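Metallo-beta-lactamase 1 (Acinetobacter baumannii, PDB 5MMD) probably hydrolyses beta-lactam antibiotics to substituted beta-amino acids, using zinc as its cofactor, and so confers resistance on the bacterium. Local coordinates at residues G7-E12 with L19-S24; A85-L90 with E113-S118; E132-G137 with N144-I149; C159-L164 with K211-L216. All blocks are in the same frame, centred on the assembly; numbering follows the deposited sequence.

Interaction 1 (G7-E12 with L19-S24); sequences GLEVEE and LHKSYS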
loop_
_atom_site.group_PDB
_atom_site.type_symbol
_atom_site.label_atom_id
_atom_site.label_comp_id
_atom_site.label_asym_id
_atom_site.label_seq_id
_atom_site.Cartn_x
_atom_site.Cartn_y
_atom_site.Cartn_z
ATOM N N GLY A 7 -12.029 -9.460 -11.867
ATOM C CA GLY A 7 -12.521 -9.030 -10.573
ATOM C C GLY A 7 -11.545 -9.201 -9.420
ATOM O O GLY A 7 -10.456 -9.756 -9.587
ATOM N N LEU A 8 -11.971 -8.702 -8.255
ATOM C CA LEU A 8 -11.202 -8.748 -7.037
ATOM C C LEU A 8 -10.774 -10.174 -6.705
ATOM O O LEU A 8 -11.574 -11.083 -6.783
ATOM C CB LEU A 8 -12.025 -8.187 -5.871
ATOM C CG LEU A 8 -11.373 -8.136 -4.482
ATOM C CD1 LEU A 8 -10.374 -7.001 -4.435
ATOM C CD2 LEU A 8 -12.437 -7.964 -3.389
ATOM N N GLU A 9 -9.524 -10.338 -6.302
ATOM C CA GLU A 9 -9.026 -11.611 -5.784
ATOM C C GLU A 9 -8.640 -11.421 -4.316
ATOM O O GLU A 9 -8.106 -10.377 -3.950
ATOM C CB GLU A 9 -7.816 -12.097 -6.575
ATOM C CG GLU A 9 -8.108 -12.405 -7.977
ATOM C CD GLU A 9 -6.839 -12.545 -8.836
ATOM O OE1 GLU A 9 -6.963 -12.361 -10.064
ATOM O OE2 GLU A 9 -5.737 -12.816 -8.277
ATOM N N VAL A 10 -8.922 -12.435 -3.491
ATOM C CA VAL A 10 -8.472 -12.440 -2.112
ATOM C C VAL A 10 -7.807 -13.765 -1.779
ATOM O O VAL A 10 -8.388 -14.845 -1.983
ATOM C CB VAL A 10 -9.630 -12.181 -1.128
ATOM C CG1 VAL A 10 -9.123 -12.238 0.329
ATOM C CG2 VAL A 10 -10.261 -10.852 -1.391
ATOM N N GLU A 11 -6.588 -13.670 -1.264
ATOM C CA GLU A 11 -5.718 -14.814 -1.028
ATOM C C GLU A 11 -5.068 -14.763 0.357
ATOM O O GLU A 11 -4.495 -13.742 0.727
ATOM C CB GLU A 11 -4.647 -14.829 -2.116
ATOM C CG GLU A 11 -3.405 -15.623 -1.857
ATOM C CD GLU A 11 -2.421 -15.499 -3.039
ATOM O OE1 GLU A 11 -1.494 -16.336 -3.115
ATOM O OE2 GLU A 11 -2.592 -14.543 -3.869
ATOM N N GLU A 12 -5.124 -15.861 1.116
ATOM C CA GLU A 12 -4.449 -15.877 2.417
ATOM C C GLU A 12 -2.939 -16.019 2.272
ATOM O O GLU A 12 -2.484 -16.948 1.608
ATOM C CB GLU A 12 -4.985 -17.008 3.292
ATOM C CG GLU A 12 -4.581 -16.885 4.738
ATOM C CD GLU A 12 -4.881 -18.142 5.544
ATOM O OE1 GLU A 12 -3.925 -18.776 6.037
ATOM O OE2 GLU A 12 -6.074 -18.499 5.689
ATOM N N LEU A 19 -3.960 -11.099 1.094
ATOM C CA LEU A 19 -3.605 -10.222 -0.021
ATOM C C LEU A 19 -4.822 -10.027 -0.915
ATOM O O LEU A 19 -5.447 -11.007 -1.348
ATOM C CB LEU A 19 -2.460 -10.824 -0.812
ATOM C CG LEU A 19 -2.039 -10.189 -2.134
ATOM C CD1 LEU A 19 -1.124 -9.057 -1.900
ATOM C CD2 LEU A 19 -1.350 -11.216 -2.990
ATOM N N HIS A 20 -5.170 -8.777 -1.214
ATOM C CA HIS A 20 -6.250 -8.539 -2.155
ATOM C C HIS A 20 -5.644 -7.931 -3.443
ATOM O O HIS A 20 -4.675 -7.159 -3.403
ATOM C CB HIS A 20 -7.358 -7.674 -1.538
ATOM C CG HIS A 20 -6.963 -6.263 -1.196
ATOM N ND1 HIS A 20 -7.005 -5.230 -2.115
ATOM C CD2 HIS A 20 -6.607 -5.698 -0.016
ATOM C CE1 HIS A 20 -6.610 -4.113 -1.541
ATOM N NE2 HIS A 20 -6.407 -4.359 -0.247
ATOM N N LYS A 21 -6.192 -8.332 -4.575
ATOM C CA LYS A 21 -5.615 -7.971 -5.846
ATOM C C LYS A 21 -6.732 -7.515 -6.712
ATOM O O LYS A 21 -7.753 -8.189 -6.808
ATOM C CB LYS A 21 -4.869 -9.158 -6.434
ATOM C CG LYS A 21 -4.028 -8.832 -7.647
ATOM C CD LYS A 21 -3.346 -10.112 -8.204
ATOM C CE LYS A 21 -2.448 -10.794 -7.203
ATOM N NZ LYS A 21 -1.210 -10.003 -6.838
ATOM N N SER A 22 -6.587 -6.327 -7.288
ATOM C CA SER A 22 -7.635 -5.781 -8.157
ATOM C C SER A 22 -7.002 -5.186 -9.385
ATOM O O SER A 22 -5.809 -4.920 -9.390
ATOM C CB SER A 22 -8.466 -4.729 -7.422
ATOM O OG SER A 22 -7.668 -3.670 -6.954
ATOM N N TYR A 23 -7.806 -5.004 -10.426
ATOM C CA TYR A 23 -7.276 -4.678 -11.744
ATOM C C TYR A 23 -7.766 -3.354 -12.342
ATOM O O TYR A 23 -8.861 -2.888 -12.052
ATOM C CB TYR A 23 -7.616 -5.805 -12.724
ATOM C CG TYR A 23 -6.996 -7.141 -12.371
ATOM C CD1 TYR A 23 -7.587 -7.974 -11.417
ATOM C CD2 TYR A 23 -5.854 -7.598 -13.029
ATOM C CE1 TYR A 23 -7.037 -9.202 -11.110
ATOM C CE2 TYR A 23 -5.290 -8.852 -12.735
ATOM C CZ TYR A 23 -5.891 -9.649 -11.773
ATOM O OH TYR A 23 -5.366 -10.882 -11.430
ATOM N N SER A 24 -6.940 -2.782 -13.210
ATOM C CA SER A 24 -7.373 -1.677 -14.062
ATOM C C SER A 24 -6.614 -1.702 -15.384
ATOM O O SER A 24 -5.466 -2.125 -15.428
ATOM C CB SER A 24 -7.144 -0.319 -13.372
ATOM O OG SER A 24 -7.647 0.741 -14.157
#
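The shortest polar bond between the two strands runs from Tyr23 OH to Glu9 OE1, 2.6 Å, with the phenol as donor. It reaches OE1 from above the carboxylate, 37° out of the carboxylate plane, while OE1 itself lies in the plane of the tyrosine ring, at its edge. Glu9 gets there with CG anti to the carbonyl carbon (chi1 -64°) and an extended chain beyond it, which carries the acid along the strand pair to the phenol. Its other oxygen, OE2, rests 3.6 Å from CD of Lys21, whose aliphatic chain runs alongside. The lysine then bends at its last two torsions, and NZ bonds to Asn35 on the next strand rather than meeting the carboxylate.

Beneath these side chains the backbone is zipped up antiparallel. Glu9 pairs with Lys21 through N to O at 2.8 Å and a returning bond of 2.9 Å from Lys21 N to Glu9 O, and Glu11 and Leu19 form the second hydrogen-bonded pair. Between them Val10 and His20 make a non-hydrogen-bonded pair. His20 CA also approaches the Glu9 carbonyl, 3.2 Å from O, as a CA-H...O contact. On the face of Glu9 and Lys21, Glu11 and Leu19 also lie side by side. The opposite face, with Val10 and His20, is covered by helix 54-66, to which Leu8 adds its CD1, 4.2 Å from His20 CB. The arrangement is a classic antiparallel beta hairpin, here starting the seven-stranded sheet of the metallo-beta-lactamase fold at its outer edge.

Interaction 2 (A85-L90 with E113-S118); sequences AGIKWL and EQARSS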
loop_
_atom_site.group_PDB
_atom_site.type_symbol
_atom_site.label_atom_id
_atom_site.label_comp_id
_atom_site.label_asym_id
_atom_site.label_seq_id
_atom_site.Cartn_x
_atom_site.Cartn_y
_atom_site.Cartn_z
ATOM N N ALA A 85 -8.881 4.390 -4.591
ATOM C CA ALA A 85 -10.119 4.488 -5.372
ATOM C C ALA A 85 -11.342 4.307 -4.503
ATOM O O ALA A 85 -12.403 4.844 -4.809
ATOM C CB ALA A 85 -10.160 3.465 -6.550
ATOM N N GLY A 86 -11.220 3.524 -3.442
ATOM C CA GLY A 86 -12.378 3.199 -2.648
ATOM C C GLY A 86 -12.642 4.121 -1.476
ATOM O O GLY A 86 -13.619 3.910 -0.749
ATOM N N ILE A 87 -11.791 5.121 -1.279
ATOM C CA ILE A 87 -11.958 6.018 -0.133
ATOM C C ILE A 87 -13.332 6.686 -0.080
ATOM O O ILE A 87 -13.948 6.708 0.985
ATOM C CB ILE A 87 -10.901 7.092 -0.082
ATOM C CG1 ILE A 87 -9.575 6.441 0.294
ATOM C CG2 ILE A 87 -11.336 8.173 0.966
ATOM C CD1 ILE A 87 -8.416 7.323 0.367
ATOM N N LYS A 88 -13.830 7.178 -1.213
ATOM C CA LYS A 88 -15.143 7.791 -1.256
ATOM C C LYS A 88 -16.239 6.827 -0.835
ATOM O O LYS A 88 -17.113 7.186 -0.029
ATOM C CB LYS A 88 -15.468 8.342 -2.650
ATOM C CG LYS A 88 -16.879 8.950 -2.731
ATOM C CD LYS A 88 -17.276 9.393 -4.123
ATOM C CE LYS A 88 -16.840 10.817 -4.408
ATOM N NZ LYS A 88 -17.373 11.288 -5.720
ATOM N N TRP A 89 -16.205 5.609 -1.372
ATOM C CA TRP A 89 -17.238 4.645 -1.044
ATOM C C TRP A 89 -17.171 4.321 0.460
ATOM O O TRP A 89 -18.193 4.260 1.127
ATOM C CB TRP A 89 -17.107 3.382 -1.896
ATOM C CG TRP A 89 -18.186 2.395 -1.613
ATOM C CD1 TRP A 89 -19.427 2.318 -2.196
ATOM C CD2 TRP A 89 -18.134 1.363 -0.642
ATOM N NE1 TRP A 89 -20.141 1.278 -1.642
ATOM C CE2 TRP A 89 -19.368 0.676 -0.687
ATOM C CE3 TRP A 89 -17.179 0.964 0.273
ATOM C CZ2 TRP A 89 -19.660 -0.390 0.152
ATOM C CZ3 TRP A 89 -17.472 -0.116 1.113
ATOM C CH2 TRP A 89 -18.708 -0.765 1.044
ATOM N N LEU A 90 -15.969 4.192 0.996
ATOM C CA LEU A 90 -15.798 3.805 2.389
ATOM C C LEU A 90 -16.280 4.938 3.302
ATOM O O LEU A 90 -16.957 4.700 4.306
ATOM C CB LEU A 90 -14.342 3.486 2.664
ATOM C CG LEU A 90 -13.721 2.221 2.066
ATOM C CD1 LEU A 90 -12.201 2.258 2.256
ATOM C CD2 LEU A 90 -14.326 0.997 2.704
ATOM N N GLU A 113 -11.580 13.101 -3.307
ATOM C CA GLU A 113 -12.039 12.753 -1.975
ATOM C C GLU A 113 -10.837 12.497 -1.069
ATOM O O GLU A 113 -9.942 11.752 -1.438
ATOM C CB GLU A 113 -12.937 11.511 -2.044
ATOM C CG GLU A 113 -13.495 11.058 -0.714
ATOM C CD GLU A 113 -14.785 11.773 -0.341
ATOM O OE1 GLU A 113 -15.257 12.629 -1.133
ATOM O OE2 GLU A 113 -15.330 11.477 0.736
ATOM N N GLN A 114 -10.825 13.126 0.110
ATOM C CA GLN A 114 -9.795 12.874 1.118
ATOM C C GLN A 114 -10.172 11.754 2.118
ATOM O O GLN A 114 -11.358 11.489 2.378
ATOM C CB GLN A 114 -9.521 14.146 1.927
ATOM C CG GLN A 114 -8.984 15.341 1.158
ATOM C CD GLN A 114 -8.869 16.559 2.076
ATOM O OE1 GLN A 114 -9.875 17.102 2.546
ATOM N NE2 GLN A 114 -7.644 16.913 2.428
ATOM N N ALA A 115 -9.170 11.119 2.704
ATOM C CA ALA A 115 -9.444 10.238 3.864
ATOM C C ALA A 115 -9.979 11.070 5.027
ATOM O O ALA A 115 -9.642 12.251 5.142
ATOM C CB ALA A 115 -8.200 9.492 4.296
ATOM N N ARG A 116 -10.773 10.439 5.893
ATOM C CA ARG A 116 -11.437 11.137 6.990
ATOM C C ARG A 116 -10.456 11.472 8.098
ATOM O O ARG A 116 -10.572 12.532 8.713
ATOM C CB ARG A 116 -12.612 10.315 7.547
ATOM C CG ARG A 116 -13.913 10.517 6.766
ATOM C CD ARG A 116 -15.171 9.886 7.408
ATOM N NE ARG A 116 -15.688 10.515 8.622
ATOM N NH1 ARG A 116 -16.869 12.215 7.579
ATOM N NH2 ARG A 116 -16.907 12.000 9.843
ATOM N N SER A 117 -9.503 10.590 8.374
ATOM C CA SER A 117 -8.511 10.860 9.421
ATOM C C SER A 117 -7.145 10.928 8.825
ATOM O O SER A 117 -6.839 10.159 7.936
ATOM C CB SER A 117 -8.533 9.788 10.515
ATOM O OG SER A 117 -9.855 9.619 10.959
ATOM N N SER A 118 -6.320 11.864 9.294
ATOM C CA SER A 118 -4.934 11.854 8.853
ATOM C C SER A 118 -3.962 12.041 9.989
ATOM O O SER A 118 -4.340 12.417 11.093
ATOM C CB SER A 118 -4.698 12.922 7.808
ATOM O OG SER A 118 -4.948 14.171 8.373
HETATM O O HOH W 1 -18.310 9.749 0.468
#
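Van der Waals packing of Ile87 and Lys88 against Glu113, Gln114 and Ala115 makes up this contact, which lies where the first turn of helix 87-92 meets the loop leading into strand 117-119, the outermost strand on one side of the seven-stranded sheet. Ile87 points at the loop, and its CG2 branch does most of the touching: it sits 3.6 Å from Gln114 O and 4.0 Å from Ala115 CA. The CD1 end reaches along the same loop to Ala115 CB, at 4.5 Å. Ala115 in turn packs on Thr97 and Ala99, so through Ala115 the helix residue Ile87 is linked to strand 97-100.

Glu113 comes across Lys88 at about a right angle. Bent at chi2 (86°), it lays its CG 3.7 Å from Lys88 CA and leads the carboxylate over the helix backbone. A water donates to Lys88 O at 2.9 Å and, weakly, to Glu113 OE2 at 3.5 Å. The firmer partner of OE2 is Asn91, about one turn after Lys88 in the same helix, whose ND2 also bonds to Gln114 O. The amino group of Lys88 stays 5.2 Å from Glu113 OE1, too far for a salt bridge but close enough that a mild electrostatic attraction is likely. The chemistry implies that the two segments meet directly through van der Waals contacts alone, and that the polar links between them run through Asn91 and one water.

Interaction 3 (E132-G137 with N144-I149); sequences EVYYPG and NLVVWI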
loop_
_atom_site.group_PDB
_atom_site.type_symbol
_atom_site.label_atom_id
_atom_site.label_comp_id
_atom_site.label_asym_id
_atom_site.label_seq_id
_atom_site.Cartn_x
_atom_site.Cartn_y
_atom_site.Cartn_z
ATOM N N GLU A 132 2.046 -0.740 12.278
ATOM C CA GLU A 132 2.925 0.391 12.462
ATOM C C GLU A 132 3.166 0.947 11.070
ATOM O O GLU A 132 3.499 0.200 10.111
ATOM C CB GLU A 132 4.221 0.012 13.149
ATOM C CG GLU A 132 4.001 -0.695 14.491
ATOM C CD GLU A 132 5.301 -1.035 15.219
ATOM O OE1 GLU A 132 6.386 -1.063 14.591
ATOM O OE2 GLU A 132 5.242 -1.210 16.445
ATOM N N VAL A 133 2.959 2.251 10.967
ATOM C CA VAL A 133 3.107 2.985 9.705
ATOM C C VAL A 133 4.386 3.793 9.756
ATOM O O VAL A 133 4.730 4.359 10.784
ATOM C CB VAL A 133 1.909 3.881 9.445
ATOM C CG1 VAL A 133 1.997 4.565 8.045
ATOM C CG2 VAL A 133 0.644 3.097 9.567
ATOM N N TYR A 134 5.102 3.819 8.639
ATOM C CA TYR A 134 6.371 4.520 8.542
ATOM C C TYR A 134 6.549 5.228 7.203
ATOM O O TYR A 134 6.344 4.640 6.134
ATOM C CB TYR A 134 7.522 3.551 8.725
ATOM C CG TYR A 134 8.923 4.095 8.478
ATOM C CD1 TYR A 134 9.415 5.151 9.193
ATOM C CD2 TYR A 134 9.773 3.485 7.546
ATOM C CE1 TYR A 134 10.698 5.638 8.991
ATOM C CE2 TYR A 134 11.065 3.954 7.339
ATOM C CZ TYR A 134 11.521 5.034 8.084
ATOM O OH TYR A 134 12.798 5.555 7.914
ATOM N N TYR A 135 6.987 6.473 7.278
ATOM C CA TYR A 135 7.419 7.192 6.086
ATOM C C TYR A 135 8.935 7.128 5.893
ATOM O O TYR A 135 9.690 7.739 6.661
ATOM C CB TYR A 135 6.963 8.639 6.190
ATOM C CG TYR A 135 7.395 9.519 5.051
ATOM C CD1 TYR A 135 6.890 9.330 3.771
ATOM C CD2 TYR A 135 8.279 10.569 5.263
ATOM C CE1 TYR A 135 7.270 10.171 2.714
ATOM C CE2 TYR A 135 8.664 11.407 4.206
ATOM C CZ TYR A 135 8.162 11.175 2.942
ATOM O OH TYR A 135 8.524 12.012 1.914
ATOM N N PRO A 136 9.386 6.405 4.870
ATOM C CA PRO A 136 10.820 6.247 4.643
ATOM C C PRO A 136 11.438 7.420 3.896
ATOM O O PRO A 136 12.654 7.542 3.865
ATOM C CB PRO A 136 10.901 4.959 3.811
ATOM C CG PRO A 136 9.619 4.949 3.005
ATOM C CD PRO A 136 8.582 5.596 3.924
ATOM N N GLY A 137 10.611 8.305 3.360
ATOM C CA GLY A 137 11.104 9.383 2.525
ATOM C C GLY A 137 10.600 9.111 1.122
ATOM O O GLY A 137 9.939 8.095 0.882
ATOM N N ASN A 144 4.811 8.322 -0.280
ATOM C CA ASN A 144 4.592 6.877 -0.116
ATOM C C ASN A 144 4.958 6.433 1.307
ATOM O O ASN A 144 5.971 6.847 1.880
ATOM C CB ASN A 144 5.312 5.996 -1.165
ATOM C CG ASN A 144 6.778 6.355 -1.431
ATOM O OD1 ASN A 144 7.254 6.099 -2.550
ATOM N ND2 ASN A 144 7.503 6.858 -0.448
ATOM N N LEU A 145 4.060 5.623 1.860
ATOM C CA LEU A 145 4.204 5.013 3.184
ATOM C C LEU A 145 4.348 3.490 3.094
ATOM O O LEU A 145 3.858 2.872 2.151
ATOM C CB LEU A 145 2.974 5.292 4.057
ATOM C CG LEU A 145 2.478 6.710 4.244
ATOM C CD1 LEU A 145 1.157 6.776 5.058
ATOM C CD2 LEU A 145 3.568 7.510 4.933
ATOM N N VAL A 146 4.983 2.911 4.116
ATOM C CA VAL A 146 4.973 1.459 4.338
ATOM C C VAL A 146 4.305 1.107 5.639
ATOM O O VAL A 146 4.196 1.942 6.537
ATOM C CB VAL A 146 6.376 0.843 4.333
ATOM C CG1 VAL A 146 7.120 1.206 3.030
ATOM C CG2 VAL A 146 7.174 1.256 5.540
ATOM N N VAL A 147 3.817 -0.129 5.732
ATOM C CA VAL A 147 3.097 -0.582 6.916
ATOM C C VAL A 147 3.632 -1.904 7.390
ATOM O O VAL A 147 3.674 -2.873 6.625
ATOM C CB VAL A 147 1.604 -0.710 6.634
ATOM C CG1 VAL A 147 0.870 -1.116 7.864
ATOM C CG2 VAL A 147 1.037 0.616 6.064
ATOM N N TRP A 148 4.025 -1.924 8.656
ATOM C CA TRP A 148 4.692 -3.046 9.295
ATOM C C TRP A 148 3.729 -3.728 10.224
ATOM O O TRP A 148 3.016 -3.066 10.995
ATOM C CB TRP A 148 5.902 -2.555 10.040
ATOM C CG TRP A 148 6.702 -3.519 10.864
ATOM C CD1 TRP A 148 6.886 -3.458 12.224
ATOM C CD2 TRP A 148 7.501 -4.623 10.402
ATOM N NE1 TRP A 148 7.741 -4.454 12.638
ATOM C CE2 TRP A 148 8.122 -5.193 11.545
ATOM C CE3 TRP A 148 7.750 -5.184 9.150
ATOM C CZ2 TRP A 148 8.975 -6.298 11.467
ATOM C CZ3 TRP A 148 8.593 -6.299 9.077
ATOM C CH2 TRP A 148 9.210 -6.820 10.223
ATOM N N ILE A 149 3.697 -5.057 10.130
ATOM C CA ILE A 149 2.917 -5.871 11.037
ATOM C C ILE A 149 3.894 -6.590 11.972
ATOM O O ILE A 149 4.427 -7.640 11.618
ATOM C CB ILE A 149 2.067 -6.890 10.298
ATOM C CG1 ILE A 149 1.440 -6.242 9.060
ATOM C CG2 ILE A 149 1.010 -7.487 11.254
ATOM C CD1 ILE A 149 0.574 -7.179 8.280
#
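With CG of Glu132 anti to its carbonyl carbon (chi1 -55°) and CG of Trp148 opposite the backbone nitrogen (chi1 176°), the two side chains run side by side in the same direction. Glu132 OE1 thereby arrives at the edge of the indole, 3.4 Å from Trp148 CD1. Their backbones pair in both directions, the bond from Trp148 N to Glu132 O measuring 2.6 Å at 178°. Tyr134 and Val146 form the next hydrogen-bonded pair.

Asn144 ND2 makes a weak bond to Gly137 O, 3.0 Å, while its OD1 accepts from Thr141 N. Asn144 O, buried without a polar partner, faces the edge of the Tyr135 ring, 3.3 Å from CD1. That ring carries Gly137 N over one face and hydrogen-bonds through OH to Ile142 O. Leu145 crosses Tyr135, with CD2 3.8 Å from CB, and its CD1 touches Val133 CG1.

This beta hairpin of the five-stranded sheet places Asn144 beside the zinc ligands His140 and His78. Val133, with Leu145 beyond the strand, packs on Phe119 of strand 117-119. On the other face Val146 and Trp148 lean on Leu155 of strand 154-158 and Tyr134 makes a cation-pi contact with Lys190 of helix 180-190, where Asn186 bonds to Pro136 O.

Interaction 4 (C159-L164 with K211-L216); sequences CFIRSL and KHTKVL. With ZN (zinc ion), chain D; ZN (zinc ion), chain C.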
loop_
_atom_site.group_PDB
_atom_site.type_symbol
_atom_site.label_atom_id
_atom_site.label_comp_id
_atom_site.label_asym_id
_atom_site.label_seq_id
_atom_site.Cartn_x
_atom_site.Cartn_y
_atom_site.Cartn_z
ATOM N N CYS A 159 3.803 0.761 -3.373
ATOM C CA CYS A 159 4.469 0.928 -4.661
ATOM C C CYS A 159 5.847 1.499 -4.488
ATOM O O CYS A 159 6.575 1.613 -5.456
ATOM C CB CYS A 159 3.611 1.761 -5.568
ATOM S SG CYS A 159 1.987 1.036 -5.663
ATOM N N PHE A 160 6.206 1.812 -3.244
ATOM C CA PHE A 160 7.564 2.169 -2.870
ATOM C C PHE A 160 8.522 1.002 -3.062
ATOM O O PHE A 160 9.757 1.196 -3.152
ATOM C CB PHE A 160 7.597 2.616 -1.392
ATOM C CG PHE A 160 8.972 2.922 -0.864
ATOM C CD1 PHE A 160 9.640 4.062 -1.266
ATOM C CD2 PHE A 160 9.598 2.075 0.056
ATOM C CE1 PHE A 160 10.902 4.362 -0.788
ATOM C CE2 PHE A 160 10.859 2.381 0.551
ATOM C CZ PHE A 160 11.513 3.529 0.114
ATOM N N ILE A 161 7.964 -0.208 -3.056
ATOM C CA ILE A 161 8.768 -1.428 -3.159
ATOM C C ILE A 161 8.394 -2.149 -4.420
ATOM O O ILE A 161 7.218 -2.356 -4.691
ATOM C CB ILE A 161 8.579 -2.392 -1.911
ATOM C CG1 ILE A 161 9.084 -1.731 -0.627
ATOM C CG2 ILE A 161 9.281 -3.746 -2.155
ATOM C CD1 ILE A 161 10.536 -1.232 -0.703
ATOM N N ARG A 162 9.404 -2.512 -5.207
ATOM C CA ARG A 162 9.206 -3.243 -6.447
ATOM C C ARG A 162 9.333 -4.748 -6.276
ATOM O O ARG A 162 10.117 -5.232 -5.460
ATOM C CB ARG A 162 10.222 -2.776 -7.484
ATOM C CG ARG A 162 10.100 -1.272 -7.774
ATOM C CD ARG A 162 8.784 -0.933 -8.483
ATOM N NE ARG A 162 8.797 -1.454 -9.858
ATOM C CZ ARG A 162 7.739 -1.551 -10.658
ATOM N NH1 ARG A 162 6.517 -1.164 -10.259
ATOM N NH2 ARG A 162 7.924 -2.014 -11.882
ATOM N N SER A 163 8.565 -5.474 -7.085
ATOM C CA SER A 163 8.622 -6.925 -7.096
ATOM C C SER A 163 9.949 -7.410 -7.662
ATOM O O SER A 163 10.600 -6.727 -8.490
ATOM C CB SER A 163 7.461 -7.498 -7.908
ATOM O OG SER A 163 7.693 -7.257 -9.269
ATOM N N LEU A 164 10.369 -8.593 -7.222
ATOM C CA LEU A 164 11.647 -9.122 -7.670
ATOM C C LEU A 164 11.672 -9.324 -9.188
ATOM O O LEU A 164 12.752 -9.353 -9.782
ATOM C CB LEU A 164 11.988 -10.451 -7.002
ATOM C CG LEU A 164 12.849 -10.471 -5.743
ATOM C CD1 LEU A 164 13.226 -11.960 -5.503
ATOM C CD2 LEU A 164 14.085 -9.597 -5.823
ATOM N N LYS A 211 16.151 -5.099 -0.810
ATOM C CA LYS A 211 17.480 -4.973 -1.412
ATOM C C LYS A 211 17.359 -4.700 -2.917
ATOM O O LYS A 211 18.030 -3.825 -3.457
ATOM C CB LYS A 211 18.332 -6.222 -1.180
ATOM C CG LYS A 211 18.655 -6.527 0.284
ATOM C CD LYS A 211 19.699 -7.646 0.488
ATOM N NZ LYS A 211 21.154 -7.810 -1.652
ATOM N N HIS A 212 16.491 -5.463 -3.568
ATOM C CA HIS A 212 16.208 -5.322 -4.990
ATOM C C HIS A 212 15.769 -3.874 -5.315
ATOM O O HIS A 212 16.250 -3.255 -6.254
ATOM C CB HIS A 212 15.139 -6.357 -5.388
ATOM C CG HIS A 212 14.693 -6.271 -6.821
ATOM N ND1 HIS A 212 15.527 -6.505 -7.893
ATOM C CD2 HIS A 212 13.489 -5.959 -7.355
ATOM C CE1 HIS A 212 14.855 -6.359 -9.016
ATOM N NE2 HIS A 212 13.615 -6.012 -8.713
ATOM N N THR A 213 14.840 -3.335 -4.536
ATOM C CA THR A 213 14.348 -1.990 -4.787
ATOM C C THR A 213 15.444 -0.909 -4.578
ATOM O O THR A 213 15.569 0.018 -5.395
ATOM C CB THR A 213 13.148 -1.669 -3.900
ATOM O OG1 THR A 213 12.073 -2.580 -4.204
ATOM C CG2 THR A 213 12.677 -0.242 -4.149
ATOM N N LYS A 214 16.269 -1.072 -3.550
ATOM C CA LYS A 214 17.394 -0.170 -3.358
ATOM C C LYS A 214 18.301 -0.143 -4.593
ATOM O O LYS A 214 18.705 0.940 -5.014
ATOM C CB LYS A 214 18.242 -0.539 -2.141
ATOM C CG LYS A 214 19.411 0.451 -1.927
ATOM C CD LYS A 214 20.323 0.099 -0.737
ATOM C CE LYS A 214 21.252 -1.094 -0.999
ATOM N NZ LYS A 214 22.333 -0.833 -2.031
ATOM N N VAL A 215 18.658 -1.324 -5.119
ATOM C CA VAL A 215 19.521 -1.428 -6.307
ATOM C C VAL A 215 18.892 -0.737 -7.502
ATOM O O VAL A 215 19.569 0.047 -8.199
ATOM C CB VAL A 215 19.825 -2.908 -6.664
ATOM C CG1 VAL A 215 20.394 -3.032 -8.072
ATOM C CG2 VAL A 215 20.752 -3.481 -5.633
ATOM N N LEU A 216 17.605 -0.983 -7.728
ATOM C CA LEU A 216 16.896 -0.364 -8.847
ATOM C C LEU A 216 16.888 1.163 -8.701
ATOM O O LEU A 216 16.993 1.910 -9.690
ATOM C CB LEU A 216 15.468 -0.891 -8.943
ATOM C CG LEU A 216 15.271 -2.385 -9.240
ATOM C CD1 LEU A 216 13.811 -2.706 -9.470
ATOM C CD2 LEU A 216 16.107 -2.806 -10.397
HETATM ZN ZN ZN D . 17.350 -7.452 -7.936
HETATM ZN ZN ZN C . 0.808 1.660 -7.610
HETATM O O HOH W 2 0.800 3.642 -8.195
HETATM O O HOH W 3 19.100 -7.342 -6.101
#
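His212 and Thr213 of helix 208-223 grip the loop 159-164, which in this alpha-beta/beta-alpha metallo-beta-lactamase fold follows strand 154-158 and opens with the zinc ligand Cys159. That cysteine binds its metal through SG at 2.4 Å, together with Asp82, His201 and a water, well away from the helix.

His212 comes first. Its CG stands anti to the backbone nitrogen (chi1 177°), which sets the imidazole against residues 162-164, and Leu164 CA lies over one face in a CH-pi contact, 4.0 Å from the ring centroid. The other face is covered by Leu216 of the same helix. Leu164 CD2 presses on His212 CB at 3.4 Å. NE2 bonds to Ser166 O, and ND1 coordinates a separate zinc ion at 2.0 Å, so both ring nitrogens are engaged.

Thr213 follows, and its OG1 works twice: it accepts the amide hydrogen of Arg162 N (2.9 Å, 156°) and bonds to Leu209 O, one turn back. The methyl CG2 meets Phe160 O at 3.4 Å, an oxygen that also receives Trp180 NE1. Ile161 crosses the threonine at about a right angle, bringing its CG2 close to OG1.

One turn later Leu216 touches the loop again. Arg162 is folded at chi2 and chi3, with its NE bonded to Gly168 O, and Leu216 CD1 meets the root of this side chain, 4.1 Å from Arg162 CB.

Overall arrangement
From the N terminus the contacts close in series; none crosses or encloses another. Interaction 1 shuts the first hairpin, at one edge of the seven-stranded sheet. Interaction 2 closes a longer loop, running through helix 101-109, and ties helix 87-92 to the approach to that sheet's opposite edge strand. Interaction 3 returns to a short hairpin, now in the five-stranded sheet, and the turn it closes contains the zinc ligand His140. Interaction 4 spans the longest stretch, fastening the loop that begins at Cys159 to the C-terminal helix. Interactions 3 and 4 touch, since Phe160 packs on Asn144, Pro136 and Val146; interactions 2 and 4 lie farthest apart, centres about 27 Å.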